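Local structure of sortase family protein (Streptococcus agalactiae, 4D7W) at residues P99-R113 against L160-C174. The protein is a class C sortase that probably acts as a cysteine transpeptidase in assembling the type 2B pilus of this Gram-positive bacterium. Numbering follows the deposited sequence.
Sequences PIGGDSTHSILSGHR and LQIVKGKDYQTLVTC. With EDO (1,2-ethanediol), chain B.
Thr-105 to Ser-110 and Asp-167 to Val-172 pair as parallel neighbours in the sortase beta-barrel. The strand directions differ by 14°. The first backbone hydrogen bond joins Thr-105 N to Lys-166 O and the last joins Gly-111 N to Val-172 O. Ahead of strand 167-174, a type II turn runs from Val-163 to Lys-166. There Gly-165 N meets Ser-104 OG at 2.9 Å.

The His-106 ring is held at both nitrogens. His-106 ND1 donates to Gln-161 O at 2.9 Å; the oxygen lies in the ring plane, but the nitrogen sits above the carbonyl plane. His-106 NE2 is 2.7 Å from Thr-170 OG1, a hydrogen bond in which either could donate. CG of His-106 is anti to the backbone N (chi1 -171°), which carries the ring over Tyr-168 CB, between Gln-161 and Thr-170. Tyr-168 CB forms a CH-pi contact over one face of the His-106 ring, 3.8 Å from the centroid, and the tyrosine ring turns its edge to the histidine face. Beyond, Ile-108 CD1 touches Leu-160 CD2 and Ile-108 CG2 touches Val-172 CG2.

On the face that carries Thr-105, Ser-107 and Leu-109, Asp-167 OD2 accepts from Gly-102 N at 3.0 Å, from above the carboxylate plane. Arg-190 and Tyr-144 also hold this carboxylate. At the far end, Thr-173 OG1 donates to Gly-111 O at 2.8 Å. Arg-113 NH1 reaches a lone pair of Cys-174 O at 2.8 Å.

Hydrogen bonds at both nitrogens and the Tyr-168 contact should fix the rotation of His-106. Arg-113 ties the end of segment 99-113 to the backbone of Cys-174. Residues 170-174 read TLVTC, the sortase TLXTC signature, so Cys-174 is probably the family's nucleophile.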
ATOM      1  N   PRO A  99      -2.668   3.452   3.334  1.00 25.23           N
ATOM      2  CA  PRO A  99      -2.117   2.276   4.020  1.00 26.77           C
ATOM      3  C   PRO A  99      -1.928   2.413   5.537  1.00 27.62           C
ATOM      4  O   PRO A  99      -1.165   1.644   6.104  1.00 32.89           O
ATOM      5  CB  PRO A  99      -0.759   2.076   3.325  1.00 26.66           C
ATOM      6  CG  PRO A  99      -0.417   3.430   2.778  1.00 26.41           C
ATOM      7  CD  PRO A  99      -1.732   3.990   2.332  1.00 26.63           C
ATOM      8  N   ILE A 100      -2.598   3.359   6.186  1.00 27.14           N
ATOM      9  CA  ILE A 100      -2.605   3.395   7.654  1.00 25.86           C
ATOM     10  C   ILE A 100      -3.829   2.653   8.210  1.00 26.96           C
ATOM     11  O   ILE A 100      -4.075   2.643   9.412  1.00 31.96           O
ATOM     12  CB  ILE A 100      -2.601   4.824   8.183  1.00 28.94           C
ATOM     13  CG1 ILE A 100      -3.827   5.585   7.658  1.00 32.79           C
ATOM     14  CG2 ILE A 100      -1.311   5.524   7.776  1.00 27.05           C
ATOM     15  CD1 ILE A 100      -4.214   6.796   8.505  1.00 32.41           C
ATOM     16  N   GLY A 101      -4.616   2.047   7.329  1.00 31.04           N
ATOM     17  CA  GLY A 101      -5.784   1.304   7.772  1.00 31.48           C
ATOM     18  C   GLY A 101      -6.799   2.163   8.502  1.00 35.11           C
ATOM     19  O   GLY A 101      -6.916   3.364   8.227  1.00 33.57           O
ATOM     20  N   GLY A 102      -7.504   1.548   9.453  1.00 30.48           N
ATOM     21  CA  GLY A 102      -8.621   2.169  10.141  1.00 32.38           C
ATOM     22  C   GLY A 102      -9.831   1.277   9.921  1.00 32.98           C
ATOM     23  O   GLY A 102      -9.794   0.382   9.092  1.00 32.99           O
ATOM     24  N   ASP A 103     -10.901   1.507  10.662  1.00 34.25           N
ATOM     25  CA  ASP A 103     -12.123   0.744  10.470  1.00 37.53           C
ATOM     26  C   ASP A 103     -12.705   0.956   9.064  1.00 37.94           C
ATOM     27  O   ASP A 103     -12.702   2.082   8.546  1.00 38.16           O
ATOM     28  CB  ASP A 103     -13.148   1.142  11.531  1.00 40.65           C
ATOM     29  CG  ASP A 103     -14.503   0.507  11.302  1.00 49.86           C
ATOM     30  OD1 ASP A 103     -14.678  -0.669  11.693  1.00 55.19           O
ATOM     31  OD2 ASP A 103     -15.393   1.185  10.736  1.00 52.52           O
ATOM     32  N   SER A 104     -13.205  -0.121   8.458  1.00 32.03           N
ATOM     33  CA  SER A 104     -13.860  -0.045   7.156  1.00 29.45           C
ATOM     34  C   SER A 104     -12.922   0.532   6.086  1.00 32.39           C
ATOM     35  O   SER A 104     -13.281   1.491   5.395  1.00 31.51           O
ATOM     36  CB  SER A 104     -15.125   0.818   7.258  1.00 32.22           C
ATOM     37  OG  SER A 104     -16.075   0.242   8.137  1.00 39.41           O
ATOM     38  N   THR A 105     -11.719  -0.030   5.968  1.00 31.74           N
ATOM     39  CA  THR A 105     -10.749   0.449   4.978  1.00 26.18           C
ATOM     40  C   THR A 105     -10.180  -0.723   4.199  1.00 31.79           C
ATOM     41  O   THR A 105     -10.204  -1.856   4.661  1.00 31.91           O
ATOM     42  CB  THR A 105      -9.595   1.246   5.626  1.00 26.71           C
ATOM     43  OG1 THR A 105      -8.893   0.419   6.564  1.00 32.06           O
ATOM     44  CG2 THR A 105     -10.131   2.498   6.348  1.00 23.43           C
ATOM     45  N   HIS A 106      -9.697  -0.454   2.996  1.00 28.06           N
ATOM     46  CA  HIS A 106      -9.024  -1.483   2.219  1.00 23.11           C
ATOM     47  C   HIS A 106      -8.011  -0.772   1.349  1.00 25.75           C
ATOM     48  O   HIS A 106      -8.368  -0.046   0.429  1.00 28.15           O
ATOM     49  CB  HIS A 106     -10.009  -2.308   1.377  1.00 24.49           C
ATOM     50  CG  HIS A 106      -9.383  -3.515   0.731  1.00 25.90           C
ATOM     51  ND1 HIS A 106     -10.120  -4.480   0.077  1.00 28.91           N
ATOM     52  CD2 HIS A 106      -8.088  -3.905   0.641  1.00 29.02           C
ATOM     53  CE1 HIS A 106      -9.304  -5.410  -0.396  1.00 33.67           C
ATOM     54  NE2 HIS A 106      -8.066  -5.080  -0.076  1.00 31.47           N
ATOM     55  N   SER A 107      -6.749  -0.933   1.716  1.00 25.07           N
ATOM     56  CA  SER A 107      -5.638  -0.341   1.000  1.00 25.23           C
ATOM     57  C   SER A 107      -5.082  -1.365   0.009  1.00 25.98           C
ATOM     58  O   SER A 107      -4.932  -2.541   0.349  1.00 27.04           O
ATOM     59  CB  SER A 107      -4.552   0.090   1.990  1.00 24.79           C
ATOM     60  OG  SER A 107      -3.567   0.875   1.344  1.00 34.11           O
ATOM     61  N   ILE A 108      -4.760  -0.922  -1.200  1.00 26.18           N
ATOM     62  CA  ILE A 108      -4.222  -1.817  -2.223  1.00 25.35           C
ATOM     63  C   ILE A 108      -2.866  -1.323  -2.720  1.00 30.23           C
ATOM     64  O   ILE A 108      -2.744  -0.176  -3.156  1.00 28.06           O
ATOM     65  CB  ILE A 108      -5.170  -1.943  -3.409  1.00 27.82           C
ATOM     66  CG1 ILE A 108      -6.514  -2.506  -2.953  1.00 30.37           C
ATOM     67  CG2 ILE A 108      -4.573  -2.871  -4.494  1.00 31.38           C
ATOM     68  CD1 ILE A 108      -7.618  -2.393  -3.998  1.00 29.13           C
ATOM     69  N   LEU A 109      -1.867  -2.200  -2.644  1.00 25.88           N
ATOM     70  CA  LEU A 109      -0.495  -1.902  -3.015  1.00 22.79           C
ATOM     71  C   LEU A 109      -0.080  -2.789  -4.187  1.00 31.99           C
ATOM     72  O   LEU A 109      -0.282  -4.001  -4.150  1.00 33.41           O
ATOM     73  CB  LEU A 109       0.435  -2.137  -1.838  1.00 27.36           C
ATOM     74  CG  LEU A 109       0.080  -1.391  -0.556  1.00 27.26           C
ATOM     75  CD1 LEU A 109       1.163  -1.619   0.481  1.00 30.47           C
ATOM     76  CD2 LEU A 109      -0.110   0.084  -0.862  1.00 31.26           C
ATOM     77  N   SER A 110       0.518  -2.185  -5.206  1.00 27.13           N
ATOM     78  CA  SER A 110       0.814  -2.883  -6.464  1.00 26.42           C
ATOM     79  C   SER A 110       2.303  -2.822  -6.820  1.00 34.08           C
ATOM     80  O   SER A 110       2.975  -1.805  -6.608  1.00 32.25           O
ATOM     81  CB  SER A 110      -0.027  -2.276  -7.584  1.00 36.27           C
ATOM     82  OG  SER A 110       0.187  -2.929  -8.821  1.00 46.84           O
ATOM     83  N   GLY A 111       2.824  -3.918  -7.367  1.00 35.68           N
ATOM     84  CA  GLY A 111       4.220  -3.955  -7.743  1.00 35.77           C
ATOM     85  C   GLY A 111       4.418  -4.954  -8.870  1.00 36.92           C
ATOM     86  O   GLY A 111       3.758  -6.009  -8.904  1.00 36.99           O
ATOM     87  N   HIS A 112       5.308  -4.613  -9.795  1.00 37.82           N
ATOM     88  CA  HIS A 112       5.641  -5.505 -10.915  1.00 43.27           C
ATOM     89  C   HIS A 112       6.117  -6.865 -10.428  1.00 42.68           C
ATOM     90  O   HIS A 112       6.710  -6.985  -9.356  1.00 40.99           O
ATOM     91  CB  HIS A 112       6.714  -4.889 -11.812  1.00 49.42           C
ATOM     92  CG  HIS A 112       6.188  -3.872 -12.771  1.00 56.69           C
ATOM     93  ND1 HIS A 112       6.952  -2.821 -13.235  1.00 61.13           N
ATOM     94  CD2 HIS A 112       4.979  -3.751 -13.366  1.00 57.97           C
ATOM     95  CE1 HIS A 112       6.232  -2.090 -14.067  1.00 58.66           C
ATOM     96  NE2 HIS A 112       5.032  -2.634 -14.166  1.00 58.84           N
ATOM     97  N   ARG A 113       5.847  -7.895 -11.221  1.00 45.15           N
ATOM     98  CA  ARG A 113       6.292  -9.231 -10.882  1.00 44.50           C
ATOM     99  C   ARG A 113       7.706  -9.337 -11.426  1.00 50.32           C
ATOM    100  O   ARG A 113       7.984 -10.067 -12.387  1.00 52.27           O
ATOM    101  CB  ARG A 113       5.345 -10.291 -11.462  1.00 45.02           C
ATOM    102  CG  ARG A 113       5.568 -11.720 -10.972  1.00 49.49           C
ATOM    103  CD  ARG A 113       5.004 -11.957  -9.577  1.00 45.93           C
ATOM    104  NE  ARG A 113       5.285 -13.321  -9.121  1.00 49.23           N
ATOM    105  CZ  ARG A 113       4.518 -14.379  -9.371  1.00 51.76           C
ATOM    106  NH1 ARG A 113       3.417 -14.251 -10.096  1.00 49.47           N
ATOM    107  NH2 ARG A 113       4.856 -15.576  -8.905  1.00 58.10           N
ATOM    108  N   LEU A 160     -11.472  -6.800  -4.235  1.00 33.80           N
ATOM    109  CA  LEU A 160     -10.785  -5.530  -4.037  1.00 31.72           C
ATOM    110  C   LEU A 160     -11.783  -4.434  -3.652  1.00 39.08           C
ATOM    111  O   LEU A 160     -11.741  -3.329  -4.182  1.00 36.99           O
ATOM    112  CB  LEU A 160     -10.004  -5.156  -5.295  1.00 31.30           C
ATOM    113  CG  LEU A 160      -8.871  -6.124  -5.662  1.00 36.77           C
ATOM    114  CD1 LEU A 160      -8.283  -5.809  -7.027  1.00 35.16           C
ATOM    115  CD2 LEU A 160      -7.777  -6.117  -4.607  1.00 33.52           C
ATOM    116  N   GLN A 161     -12.687  -4.749  -2.721  1.00 34.90           N
ATOM    117  CA  GLN A 161     -13.725  -3.799  -2.333  1.00 33.70           C
ATOM    118  C   GLN A 161     -13.634  -3.440  -0.853  1.00 35.21           C
ATOM    119  O   GLN A 161     -12.974  -4.127  -0.074  1.00 31.00           O
ATOM    120  CB  GLN A 161     -15.120  -4.369  -2.649  1.00 34.80           C
ATOM    121  CG  GLN A 161     -15.305  -4.808  -4.106  1.00 40.17           C
ATOM    122  CD  GLN A 161     -15.261  -3.641  -5.087  1.00 45.81           C
ATOM    123  OE1 GLN A 161     -15.595  -2.504  -4.738  1.00 47.28           O
ATOM    124  NE2 GLN A 161     -14.848  -3.921  -6.324  1.00 44.67           N
ATOM    125  N   ILE A 162     -14.295  -2.350  -0.468  1.00 34.61           N
ATOM    126  CA  ILE A 162     -14.352  -1.967   0.937  1.00 29.21           C
ATOM    127  C   ILE A 162     -15.296  -2.900   1.641  1.00 33.52           C
ATOM    128  O   ILE A 162     -16.386  -3.153   1.134  1.00 40.25           O
ATOM    129  CB  ILE A 162     -14.847  -0.525   1.133  1.00 30.28           C
ATOM    130  CG1 ILE A 162     -13.860   0.463   0.502  1.00 31.53           C
ATOM    131  CG2 ILE A 162     -15.088  -0.260   2.617  1.00 33.14           C
ATOM    132  CD1 ILE A 162     -12.508   0.526   1.185  1.00 32.78           C
ATOM    133  N   VAL A 163     -14.883  -3.412   2.801  1.00 33.17           N
ATOM    134  CA  VAL A 163     -15.754  -4.225   3.631  1.00 37.16           C
ATOM    135  C   VAL A 163     -15.947  -3.498   4.965  1.00 39.13           C
ATOM    136  O   VAL A 163     -14.974  -3.196   5.652  1.00 36.31           O
ATOM    137  CB  VAL A 163     -15.184  -5.644   3.868  1.00 35.37           C
ATOM    138  CG1 VAL A 163     -16.074  -6.439   4.821  1.00 35.93           C
ATOM    139  CG2 VAL A 163     -15.026  -6.379   2.550  1.00 38.05           C
ATOM    140  N   LYS A 164     -17.193  -3.209   5.317  1.00 41.89           N
ATOM    141  CA  LYS A 164     -17.479  -2.464   6.538  1.00 44.06           C
ATOM    142  C   LYS A 164     -17.015  -3.256   7.757  1.00 44.06           C
ATOM    143  O   LYS A 164     -17.202  -4.473   7.824  1.00 47.16           O
ATOM    144  CB  LYS A 164     -18.974  -2.150   6.639  1.00 49.79           C
ATOM    145  CG  LYS A 164     -19.494  -1.196   5.567  1.00 49.92           C
ATOM    146  CD  LYS A 164     -20.919  -0.747   5.888  1.00 51.57           C
ATOM    147  CE  LYS A 164     -21.439   0.297   4.905  1.00 53.60           C
ATOM    148  NZ  LYS A 164     -22.113  -0.313   3.721  1.00 57.05           N
ATOM    149  N   GLY A 165     -16.394  -2.573   8.711  1.00 39.87           N
ATOM    150  CA  GLY A 165     -15.948  -3.235   9.927  1.00 39.28           C
ATOM    151  C   GLY A 165     -14.718  -4.122   9.766  1.00 43.85           C
ATOM    152  O   GLY A 165     -14.392  -4.913  10.660  1.00 45.66           O
ATOM    153  N   LYS A 166     -14.054  -4.007   8.613  1.00 36.53           N
ATOM    154  CA  LYS A 166     -12.788  -4.696   8.344  1.00 35.70           C
ATOM    155  C   LYS A 166     -11.676  -3.705   7.986  1.00 30.05           C
ATOM    156  O   LYS A 166     -11.941  -2.643   7.432  1.00 35.82           O
ATOM    157  CB  LYS A 166     -12.944  -5.710   7.204  1.00 36.93           C
ATOM    158  CG  LYS A 166     -13.851  -6.897   7.543  1.00 42.00           C
ATOM    159  CD  LYS A 166     -13.161  -7.855   8.508  1.00 42.42           C
ATOM    160  CE  LYS A 166     -14.071  -8.998   8.911  1.00 49.25           C
ATOM    161  NZ  LYS A 166     -13.417  -9.791   9.987  1.00 53.33           N
ATOM    162  N   ASP A 167     -10.439  -4.073   8.315  1.00 34.67           N
ATOM    163  CA  ASP A 167      -9.235  -3.302   7.996  1.00 39.12           C
ATOM    164  C   ASP A 167      -8.308  -4.206   7.165  1.00 36.65           C
ATOM    165  O   ASP A 167      -7.572  -5.025   7.727  1.00 30.84           O
ATOM    166  CB  ASP A 167      -8.552  -2.822   9.293  1.00 33.36           C
ATOM    167  CG  ASP A 167      -7.306  -1.980   9.048  1.00 34.98           C
ATOM    168  OD1 ASP A 167      -6.744  -1.985   7.922  1.00 35.41           O
ATOM    169  OD2 ASP A 167      -6.875  -1.311  10.014  1.00 30.52           O
ATOM    170  N   TYR A 168      -8.373  -4.048   5.841  1.00 30.38           N
ATOM    171  CA  TYR A 168      -7.687  -4.911   4.870  1.00 34.38           C
ATOM    172  C   TYR A 168      -6.575  -4.193   4.122  1.00 32.03           C
ATOM    173  O   TYR A 168      -6.689  -3.010   3.827  1.00 29.35           O
ATOM    174  CB  TYR A 168      -8.670  -5.444   3.821  1.00 31.10           C
ATOM    175  CG  TYR A 168      -9.617  -6.531   4.299  1.00 36.05           C
ATOM    176  CD1 TYR A 168      -9.170  -7.561   5.123  1.00 37.88           C
ATOM    177  CD2 TYR A 168     -10.948  -6.538   3.904  1.00 34.40           C
ATOM    178  CE1 TYR A 168     -10.029  -8.569   5.550  1.00 39.25           C
ATOM    179  CE2 TYR A 168     -11.815  -7.536   4.333  1.00 39.87           C
ATOM    180  CZ  TYR A 168     -11.345  -8.547   5.148  1.00 42.13           C
ATOM    181  OH  TYR A 168     -12.201  -9.532   5.559  1.00 46.93           O
ATOM    182  N   GLN A 169      -5.524  -4.933   3.774  1.00 30.01           N
ATOM    183  CA  GLN A 169      -4.547  -4.447   2.810  1.00 29.57           C
ATOM    184  C   GLN A 169      -4.219  -5.593   1.853  1.00 30.10           C
ATOM    185  O   GLN A 169      -3.912  -6.696   2.295  1.00 30.56           O
ATOM    186  CB  GLN A 169      -3.293  -3.934   3.516  1.00 29.07           C
ATOM    187  CG  GLN A 169      -2.265  -3.256   2.621  1.00 32.33           C
ATOM    188  CD  GLN A 169      -1.213  -2.522   3.433  1.00 34.55           C
ATOM    189  OE1 GLN A 169      -0.108  -3.023   3.622  1.00 31.88           O
ATOM    190  NE2 GLN A 169      -1.563  -1.334   3.933  1.00 31.71           N
ATOM    191  N   THR A 170      -4.311  -5.334   0.555  1.00 30.09           N
ATOM    192  CA  THR A 170      -4.022  -6.363  -0.451  1.00 30.65           C
ATOM    193  C   THR A 170      -2.775  -5.994  -1.231  1.00 30.34           C
ATOM    194  O   THR A 170      -2.600  -4.837  -1.624  1.00 29.83           O
ATOM    195  CB  THR A 170      -5.204  -6.546  -1.421  1.00 31.15           C
ATOM    196  OG1 THR A 170      -6.324  -7.046  -0.698  1.00 33.38           O
ATOM    197  CG2 THR A 170      -4.870  -7.540  -2.558  1.00 31.77           C
ATOM    198  N   LEU A 171      -1.898  -6.978  -1.430  1.00 30.69           N
ATOM    199  CA  LEU A 171      -0.725  -6.804  -2.260  1.00 32.23           C
ATOM    200  C   LEU A 171      -1.004  -7.497  -3.600  1.00 35.35           C
ATOM    201  O   LEU A 171      -1.425  -8.652  -3.633  1.00 31.85           O
ATOM    202  CB  LEU A 171       0.526  -7.372  -1.572  1.00 30.55           C
ATOM    203  CG  LEU A 171       0.767  -6.950  -0.114  1.00 36.06           C
ATOM    204  CD1 LEU A 171       2.035  -7.593   0.406  1.00 35.04           C
ATOM    205  CD2 LEU A 171       0.800  -5.393   0.066  1.00 29.38           C
ATOM    206  N   VAL A 172      -0.795  -6.766  -4.689  1.00 31.12           N
ATOM    207  CA  VAL A 172      -1.190  -7.189  -6.016  1.00 31.76           C
ATOM    208  C   VAL A 172       0.016  -7.262  -6.933  1.00 36.10           C
ATOM    209  O   VAL A 172       0.830  -6.337  -6.975  1.00 31.42           O
ATOM    210  CB  VAL A 172      -2.209  -6.211  -6.640  1.00 31.68           C
ATOM    211  CG1 VAL A 172      -2.639  -6.703  -8.031  1.00 32.49           C
ATOM    212  CG2 VAL A 172      -3.420  -6.035  -5.713  1.00 31.53           C
ATOM    213  N   THR A 173       0.134  -8.352  -7.683  1.00 34.60           N
ATOM    214  CA  THR A 173       1.152  -8.419  -8.714  1.00 32.97           C
ATOM    215  C   THR A 173       0.618  -9.269  -9.863  1.00 35.94           C
ATOM    216  O   THR A 173      -0.494  -9.787  -9.779  1.00 35.03           O
ATOM    217  CB  THR A 173       2.480  -8.996  -8.186  1.00 32.89           C
ATOM    218  OG1 THR A 173       3.495  -8.830  -9.182  1.00 36.82           O
ATOM    219  CG2 THR A 173       2.343 -10.483  -7.815  1.00 33.47           C
ATOM    220  N   CYS A 174       1.392  -9.378 -10.939  1.00 36.26           N
ATOM    221  CA  CYS A 174       0.999 -10.177 -12.111  1.00 44.52           C
ATOM    222  C   CYS A 174       1.357 -11.650 -11.954  1.00 39.44           C
ATOM    223  O   CYS A 174       2.283 -11.997 -11.225  1.00 38.36           O
ATOM    224  CB  CYS A 174       1.663  -9.638 -13.388  1.00 56.29           C
ATOM    225  SG  CYS A 174       1.097  -8.007 -13.907  1.00 67.06           S
TER
HETATM  226  C1  EDO B1232     -13.841  -7.911  -0.451  1.00 40.61           C
HETATM  227  O1  EDO B1232     -13.530  -7.505  -1.786  1.00 42.63           O
HETATM  228  C2  EDO B1232     -12.574  -7.851   0.392  1.00 40.57           C
HETATM  229  O2  EDO B1232     -11.690  -8.879  -0.041  1.00 41.35           O
HETATM  230  O   HOH W   1      -6.875  -0.493   4.947  1.00 28.54           O
HETATM  231  O   HOH W   2     -12.568  -3.284   4.351  1.00 33.62           O